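Local coordinates for alpha-L-arabinosidase (Xanthomonas axonopodis pv. citri, PDB 6D25), which probably hydrolyses alpha-L-arabinofuranosyl side groups, including those of internally di-substituted xylose units, from arabinoxylans as a family GH51 glycoside hydrolase, at residues V218-Q223 with M253-K258; M381-T384 with M389-T392; T480-T483 with A489-P492. All coordinates share one frame; numbering follows the deposited sequence.

In the fold
Contact 1 joins two outer helices of the eight-stranded beta/alpha barrel at a subunit interface of the trimer. Contacts 2 and 3 lie on the other side of the chain's centre, their centres about 11 Å apart, in the hairpin after the last barrel strand and a loop of the C-terminal beta region. They touch, Asn482 ND2 of contact 3 reaching Leu391 O of contact 2, and both adjoin helix 393-400, on which Met381 and, from contact 3, Asn482 and Val490 pack. All three are partly buried. Contact 1 mixes an alanine methyl packed on Phe219 and Arg220 with a long salt bridge, contact 2 backbone pairing with apolar side chains, and contact 3 has an asparagine amide reading a loop backbone.

Contact 1: V218-Q223 with M253-K258; sequences VFRRYQ and MREASK
Arg220 lays the aliphatic start of its side chain over the methyl of Ala256, with CG 3.9 Å from Ala256 CB. The same methyl meets Phe219, but at the edge of the ring and near its plane, where CD2 approaches Ala256 CB to 3.9 Å. Ala256 thus fits between an arginine chain and an aromatic rim, where the two segments come nearest. One face of the Phe219 ring is covered from its own helix by Gln223 CG, offset toward the rim. Gln223 is held there by its amide, NE2 donating to a lone pair of Arg220 O at 3.2 Å.

Beyond CG the arginine bends at chi3 (60°), which swings the guanidinium toward the backbone of Glu255. Arg220 NH1 comes to 3.0 Å from Glu255 O and, in a long salt bridge, to 3.8 Å from Glu255 OE1; the guanidinium and carboxylate planes are only 6° apart. The other carboxylate oxygen is gripped more firmly: Arg254 NE donates to Glu255 OE2 at 2.9 Å and 167°, on the anti side. Arg220 has its stronger polar partner elsewhere, since its NE bonds to Asn209 O of the second subunit.

These helices, 212-224 and 246-256, follow the fourth and fifth strands of the barrel and are neighbours in its outer ring. Placed between two arginines, the Glu255 carboxylate would be expected to stay ionised, and Arg220 ties this intrachain salt-bridge network to the trimer interface.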
loop_
_atom_site.group_PDB
_atom_site.type_symbol
_atom_site.label_atom_id
_atom_site.label_comp_id
_atom_site.label_asym_id
_atom_site.label_seq_id
_atom_site.Cartn_x
_atom_site.Cartn_y
_atom_site.Cartn_z
ATOM N N VAL A 218 5.773 1.641 -5.803
ATOM C CA VAL A 218 5.906 0.759 -4.658
ATOM C C VAL A 218 7.399 0.509 -4.336
ATOM O O VAL A 218 7.814 0.563 -3.175
ATOM C CB VAL A 218 5.150 -0.555 -4.910
ATOM C CG1 VAL A 218 5.439 -1.585 -3.844
ATOM C CG2 VAL A 218 3.655 -0.310 -4.982
ATOM N N PHE A 219 8.198 0.232 -5.352
ATOM C CA PHE A 219 9.636 0.029 -5.170
ATOM C C PHE A 219 10.263 1.279 -4.525
ATOM O O PHE A 219 10.996 1.157 -3.543
ATOM C CB PHE A 219 10.351 -0.321 -6.489
ATOM C CG PHE A 219 11.847 -0.255 -6.335
ATOM C CD1 PHE A 219 12.539 -1.199 -5.600
ATOM C CD2 PHE A 219 12.541 0.839 -6.814
ATOM C CE1 PHE A 219 13.902 -1.070 -5.380
ATOM C CE2 PHE A 219 13.913 0.965 -6.613
ATOM C CZ PHE A 219 14.574 0.022 -5.863
ATOM N N ARG A 220 10.012 2.442 -5.100
ATOM C CA ARG A 220 10.579 3.685 -4.554
ATOM C C ARG A 220 10.261 3.831 -3.054
ATOM O O ARG A 220 11.129 4.238 -2.256
ATOM C CB ARG A 220 10.071 4.890 -5.351
ATOM C CG ARG A 220 10.764 5.023 -6.705
ATOM C CD ARG A 220 10.126 6.030 -7.598
ATOM N NE ARG A 220 10.113 7.372 -7.030
ATOM C CZ ARG A 220 9.988 8.476 -7.715
ATOM N NH1 ARG A 220 9.833 8.421 -9.054
ATOM N NH2 ARG A 220 9.904 9.623 -7.030
ATOM N N ARG A 221 9.016 3.537 -2.670
ATOM C CA ARG A 221 8.581 3.648 -1.293
ATOM C C ARG A 221 9.266 2.585 -0.436
ATOM O O ARG A 221 9.865 2.917 0.614
ATOM C CB ARG A 221 7.070 3.494 -1.183
ATOM C CG ARG A 221 6.499 3.499 0.223
ATOM C CD ARG A 221 5.004 3.382 0.131
ATOM N NE ARG A 221 4.329 3.499 1.411
ATOM C CZ ARG A 221 3.016 3.414 1.575
ATOM N NH1 ARG A 221 2.215 3.083 0.548
ATOM N NH2 ARG A 221 2.516 3.638 2.785
ATOM N N TYR A 222 9.179 1.313 -0.806
ATOM C CA TYR A 222 9.655 0.264 0.078
ATOM C C TYR A 222 11.193 0.307 0.221
ATOM O O TYR A 222 11.729 0.028 1.324
ATOM C CB TYR A 222 9.223 -1.119 -0.409
ATOM C CG TYR A 222 7.826 -1.525 -0.022
ATOM C CD1 TYR A 222 6.723 -0.840 -0.499
ATOM C CD2 TYR A 222 7.599 -2.549 0.896
ATOM C CE1 TYR A 222 5.440 -1.185 -0.119
ATOM C CE2 TYR A 222 6.329 -2.909 1.280
ATOM C CZ TYR A 222 5.238 -2.223 0.774
ATOM O OH TYR A 222 3.946 -2.561 1.146
ATOM N N GLN A 223 11.902 0.674 -0.836
ATOM C CA GLN A 223 13.368 0.700 -0.762
ATOM C C GLN A 223 13.817 1.782 0.232
ATOM O O GLN A 223 14.869 1.630 0.845
ATOM C CB GLN A 223 14.050 0.879 -2.127
ATOM C CG GLN A 223 13.873 2.247 -2.758
ATOM C CD GLN A 223 14.782 3.328 -2.200
ATOM O OE1 GLN A 223 15.918 3.031 -1.836
ATOM N NE2 GLN A 223 14.287 4.564 -2.143
ATOM N N MET A 253 13.455 2.049 -15.017
ATOM C CA MET A 253 14.686 2.841 -15.092
ATOM C C MET A 253 14.347 4.339 -15.128
ATOM O O MET A 253 14.977 5.130 -14.413
ATOM C CB MET A 253 15.524 2.431 -16.327
ATOM C CG MET A 253 16.118 1.064 -16.220
ATOM S SD MET A 253 17.200 0.804 -14.806
ATOM C CE MET A 253 18.610 1.768 -15.345
ATOM N N ARG A 254 13.371 4.727 -15.950
ATOM C CA ARG A 254 12.977 6.129 -16.055
ATOM C C ARG A 254 12.579 6.654 -14.659
ATOM O O ARG A 254 12.927 7.759 -14.283
ATOM C CB ARG A 254 11.781 6.327 -16.990
ATOM C CG ARG A 254 11.302 7.759 -17.174
ATOM C CD ARG A 254 10.054 7.749 -18.088
ATOM N NE ARG A 254 8.854 7.291 -17.367
ATOM C CZ ARG A 254 7.851 6.582 -17.886
ATOM N NH1 ARG A 254 7.841 6.235 -19.165
ATOM N NH2 ARG A 254 6.817 6.261 -17.121
ATOM N N GLU A 255 11.813 5.871 -13.916
ATOM C CA GLU A 255 11.187 6.347 -12.704
ATOM C C GLU A 255 12.071 6.118 -11.476
ATOM O O GLU A 255 11.898 6.839 -10.492
ATOM C CB GLU A 255 9.820 5.694 -12.433
ATOM C CG GLU A 255 8.781 6.044 -13.447
ATOM C CD GLU A 255 8.513 7.553 -13.571
ATOM O OE1 GLU A 255 8.516 8.241 -12.575
ATOM O OE2 GLU A 255 8.257 8.012 -14.671
ATOM N N ALA A 256 12.964 5.148 -11.481
ATOM C CA ALA A 256 13.577 4.717 -10.211
ATOM C C ALA A 256 15.080 4.402 -10.315
ATOM O O ALA A 256 15.630 3.886 -9.309
ATOM C CB ALA A 256 12.833 3.510 -9.663
ATOM N N SER A 257 15.749 4.653 -11.444
ATOM C CA SER A 257 17.147 4.220 -11.577
ATOM C C SER A 257 18.040 4.780 -10.461
ATOM O O SER A 257 19.023 4.110 -10.065
ATOM C CB SER A 257 17.738 4.569 -12.938
ATOM O OG SER A 257 17.764 5.974 -13.113
ATOM N N LYS A 258 17.738 5.958 -9.932
ATOM C CA LYS A 258 18.603 6.557 -8.882
ATOM C C LYS A 258 18.458 5.823 -7.548
ATOM O O LYS A 258 19.275 6.054 -6.695
ATOM C CB LYS A 258 18.301 8.037 -8.703
ATOM C CG LYS A 258 18.838 8.794 -9.924
ATOM C CD LYS A 258 18.473 10.233 -10.021
ATOM C CE LYS A 258 18.588 10.724 -11.455
ATOM N NZ LYS A 258 18.261 12.164 -11.537
#

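Contact 2: M381-T384 with M389-T392; sequences MILT and MVLT
Ile382, Thr384, Met389 and Leu391 occupy one face of a two-stranded ribbon, and Leu383 and Val390 the other; at one end Thr392 lies beside Met381. On the first face Ile382 CG2 is pressed against Met389 CG at 3.4 Å, tighter than usual for two carbons. This branch stands anti to the backbone N, while CG1, on the side of the N, runs alongside Leu391 and touches its CD2 at 4.0 Å. Thr384 brings its methyl CG2 obliquely against Met389 CG, also at 4.0 Å. On the reverse face Leu383 CB meets Val390 CG1 at 3.7 Å, and Leu383 CG is met nearly at a right angle by Thr392 CG2.

The strands of this beta hairpin run antiparallel, their axes at 163°. Leu383 and Val390 form the hydrogen-bonded pair: Leu383 N donates to Val390 O at 3.0 Å, and Val390 N returns a bond to Leu383 O at 2.8 Å. A third rung, Thr392 N to Met381 O at 3.1 Å, comes from above the carbonyl plane. Thr392 holds OG1 between its own N and carbonyl carbon (chi1 67°), where it bonds to Ala380 O and to Tyr395 N, capping the helix that follows.

The hairpin comes after the last barrel strand, 366-371, and leads straight into helix 393-400, against which Met381 packs. Helix 80-88 lies under the face of Ile382, Met389 and Leu391, whereas Leu383 and Val390 face Tyr484 of a loop.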
loop_
_atom_site.group_PDB
_atom_site.type_symbol
_atom_site.label_atom_id
_atom_site.label_comp_id
_atom_site.label_asym_id
_atom_site.label_seq_id
_atom_site.Cartn_x
_atom_site.Cartn_y
_atom_site.Cartn_z
ATOM N N MET A 381 21.680 -27.999 -9.073
ATOM C CA MET A 381 23.050 -28.459 -8.949
ATOM C C MET A 381 23.088 -29.908 -8.456
ATOM O O MET A 381 23.969 -30.690 -8.817
ATOM C CB MET A 381 23.843 -27.627 -7.930
ATOM C CG MET A 381 23.991 -26.168 -8.227
ATOM S SD MET A 381 24.594 -25.795 -9.909
ATOM C CE MET A 381 23.064 -25.469 -10.724
ATOM N N ILE A 382 22.166 -30.235 -7.583
ATOM C CA ILE A 382 22.221 -31.444 -6.777
ATOM C C ILE A 382 20.813 -32.008 -6.640
ATOM O O ILE A 382 19.889 -31.220 -6.533
ATOM C CB ILE A 382 22.810 -31.139 -5.375
ATOM C CG1 ILE A 382 24.243 -30.627 -5.473
ATOM C CG2 ILE A 382 22.703 -32.337 -4.440
ATOM C CD1 ILE A 382 24.719 -29.957 -4.208
ATOM N N LEU A 383 20.676 -33.325 -6.680
ATOM C CA LEU A 383 19.434 -34.006 -6.384
ATOM C C LEU A 383 19.679 -34.898 -5.159
ATOM O O LEU A 383 20.735 -35.524 -5.072
ATOM C CB LEU A 383 18.947 -34.840 -7.577
ATOM C CG LEU A 383 18.871 -34.088 -8.908
ATOM C CD1 LEU A 383 18.428 -35.029 -10.015
ATOM C CD2 LEU A 383 17.877 -32.950 -8.828
ATOM N N THR A 384 18.762 -34.883 -4.204
ATOM C CA THR A 384 18.856 -35.717 -3.010
ATOM C C THR A 384 17.570 -36.518 -2.846
ATOM O O THR A 384 16.496 -36.128 -3.299
ATOM C CB THR A 384 19.090 -34.923 -1.723
ATOM O OG1 THR A 384 17.904 -34.211 -1.393
ATOM C CG2 THR A 384 20.245 -33.961 -1.810
ATOM N N MET A 389 22.585 -38.661 -2.728
ATOM C CA MET A 389 22.873 -37.385 -3.351
ATOM C C MET A 389 23.521 -37.623 -4.711
ATOM O O MET A 389 24.372 -38.472 -4.814
ATOM C CB MET A 389 23.819 -36.545 -2.487
ATOM C CG MET A 389 23.948 -35.108 -2.976
ATOM S SD MET A 389 25.378 -34.178 -2.327
ATOM C CE MET A 389 26.660 -34.997 -3.272
ATOM N N VAL A 390 23.163 -36.842 -5.714
ATOM C CA VAL A 390 23.840 -36.906 -7.006
ATOM C C VAL A 390 24.104 -35.490 -7.528
ATOM O O VAL A 390 23.311 -34.570 -7.330
ATOM C CB VAL A 390 23.036 -37.757 -8.009
ATOM C CG1 VAL A 390 21.708 -37.152 -8.375
ATOM C CG2 VAL A 390 23.812 -38.009 -9.283
ATOM N N LEU A 391 25.258 -35.313 -8.136
ATOM C CA LEU A 391 25.670 -34.084 -8.780
ATOM C C LEU A 391 25.186 -34.111 -10.236
ATOM O O LEU A 391 25.381 -35.086 -10.927
ATOM C CB LEU A 391 27.196 -33.980 -8.753
ATOM C CG LEU A 391 27.844 -34.034 -7.371
ATOM C CD1 LEU A 391 29.351 -33.957 -7.453
ATOM C CD2 LEU A 391 27.388 -32.854 -6.546
ATOM N N THR A 392 24.582 -33.029 -10.682
ATOM C CA THR A 392 23.990 -32.995 -12.031
ATOM C C THR A 392 25.036 -32.550 -13.066
ATOM O O THR A 392 26.064 -31.972 -12.742
ATOM C CB THR A 392 22.790 -32.048 -12.067
ATOM O OG1 THR A 392 23.271 -30.711 -11.879
ATOM C CG2 THR A 392 21.742 -32.423 -11.032
#

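Contact 3: T480-T483 with A489-P492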
loop_
_atom_site.group_PDB
_atom_site.type_symbol
_atom_site.label_atom_id
_atom_site.label_comp_id
_atom_site.label_asym_id
_atom_site.label_seq_id
_atom_site.Cartn_x
_atom_site.Cartn_y
_atom_site.Cartn_z
ATOM N N THR A 480 21.405 -38.144 -21.777
ATOM C CA THR A 480 22.011 -38.887 -20.682
ATOM C C THR A 480 21.939 -37.969 -19.466
ATOM O O THR A 480 22.165 -36.763 -19.592
ATOM C CB THR A 480 23.471 -39.277 -20.988
ATOM O OG1 THR A 480 23.540 -39.939 -22.250
ATOM C CG2 THR A 480 24.084 -40.150 -19.921
ATOM N N TYR A 481 21.638 -38.548 -18.305
ATOM C CA TYR A 481 21.590 -37.809 -17.067
ATOM C C TYR A 481 22.162 -38.691 -15.948
ATOM O O TYR A 481 22.386 -39.854 -16.136
ATOM C CB TYR A 481 20.146 -37.360 -16.774
ATOM C CG TYR A 481 19.103 -38.454 -16.833
ATOM C CD1 TYR A 481 18.839 -39.251 -15.736
ATOM C CD2 TYR A 481 18.345 -38.655 -17.968
ATOM C CE1 TYR A 481 17.869 -40.237 -15.761
ATOM C CE2 TYR A 481 17.393 -39.659 -18.039
ATOM C CZ TYR A 481 17.127 -40.417 -16.913
ATOM O OH TYR A 481 16.197 -41.391 -16.915
ATOM N N ASN A 482 22.425 -38.084 -14.809
ATOM C CA ASN A 482 23.000 -38.779 -13.668
ATOM C C ASN A 482 21.874 -39.252 -12.741
ATOM O O ASN A 482 20.871 -38.541 -12.544
ATOM C CB ASN A 482 23.977 -37.860 -12.940
ATOM C CG ASN A 482 25.223 -37.586 -13.743
ATOM O OD1 ASN A 482 25.605 -38.424 -14.573
ATOM N ND2 ASN A 482 25.836 -36.418 -13.523
ATOM N N THR A 483 22.059 -40.425 -12.169
ATOM C CA THR A 483 21.155 -40.991 -11.156
ATOM C C THR A 483 21.984 -41.491 -9.962
ATOM O O THR A 483 23.195 -41.627 -10.046
ATOM C CB THR A 483 20.355 -42.167 -11.727
ATOM O OG1 THR A 483 21.299 -43.166 -12.110
ATOM C CG2 THR A 483 19.504 -41.790 -12.920
ATOM N N ALA A 489 27.430 -40.781 -14.971
ATOM C CA ALA A 489 27.142 -41.021 -16.390
ATOM C C ALA A 489 27.559 -39.781 -17.200
ATOM O O ALA A 489 27.927 -39.929 -18.349
ATOM C CB ALA A 489 25.662 -41.324 -16.605
ATOM N N VAL A 490 27.417 -38.578 -16.630
ATOM C CA VAL A 490 27.800 -37.334 -17.296
ATOM C C VAL A 490 28.732 -36.597 -16.333
ATOM O O VAL A 490 28.268 -36.083 -15.325
ATOM C CB VAL A 490 26.598 -36.444 -17.658
ATOM C CG1 VAL A 490 27.011 -35.246 -18.504
ATOM C CG2 VAL A 490 25.533 -37.230 -18.408
ATOM N N ALA A 491 30.044 -36.598 -16.640
ATOM C CA ALA A 491 30.996 -35.977 -15.694
ATOM C C ALA A 491 32.285 -35.665 -16.435
ATOM O O ALA A 491 32.631 -36.365 -17.373
ATOM C CB ALA A 491 31.274 -36.898 -14.517
ATOM N N PRO A 492 32.994 -34.618 -15.981
ATOM C CA PRO A 492 34.094 -34.119 -16.758
ATOM C C PRO A 492 35.306 -35.049 -16.633
ATOM O O PRO A 492 35.527 -35.604 -15.578
ATOM C CB PRO A 492 34.365 -32.706 -16.212
ATOM C CG PRO A 492 33.775 -32.703 -14.843
ATOM C CD PRO A 492 32.703 -33.768 -14.847
#
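Two irregular segments converge where the CA atoms of Asn482 and Ala489 stand 5.4 Å apart, neither of them in a regular strand. Asn482 makes the polar link with both ends of its side-chain amide. Its OD1 accepts a bond from Val490 N at 2.7 Å, the donor lying in the carbonyl plane on a lone pair. Alongside, Asn482 ND2 donates to Val490 O at 3.0 Å and 167°, with that oxygen almost exactly in the amide plane. With chi1 at -69°, CG points away from the residue's own carbonyl, which turns the amide across to the second segment.

By engaging both the N-H and the C=O of one residue, the amide does what a partner strand would do in an antiparallel hydrogen-bonded pair. It thereby clips together parts of the long connection between strands 468-473 and 493-494, which are antiparallel neighbours in the mixed sheet of the C-terminal region. Asn482 ND2 probably also donates to Leu391 O of the neighbouring hairpin, so that three bonds would fix the rotation of the amide.

The apolar part of the contact is carried by Thr480, whose CG2 meets Val490 CG2 obliquely at 3.6 Å and Ala489 CB at 3.9 Å. That methyl is anti to the threonine N, and the hydroxyl OG1 is turned elsewhere, bonding to Ala477 O. Ala489 CB rests as well on Tyr481 O at 3.6 Å, while Val490 also packs on Leu473 and on Pro393 of helix 393-400.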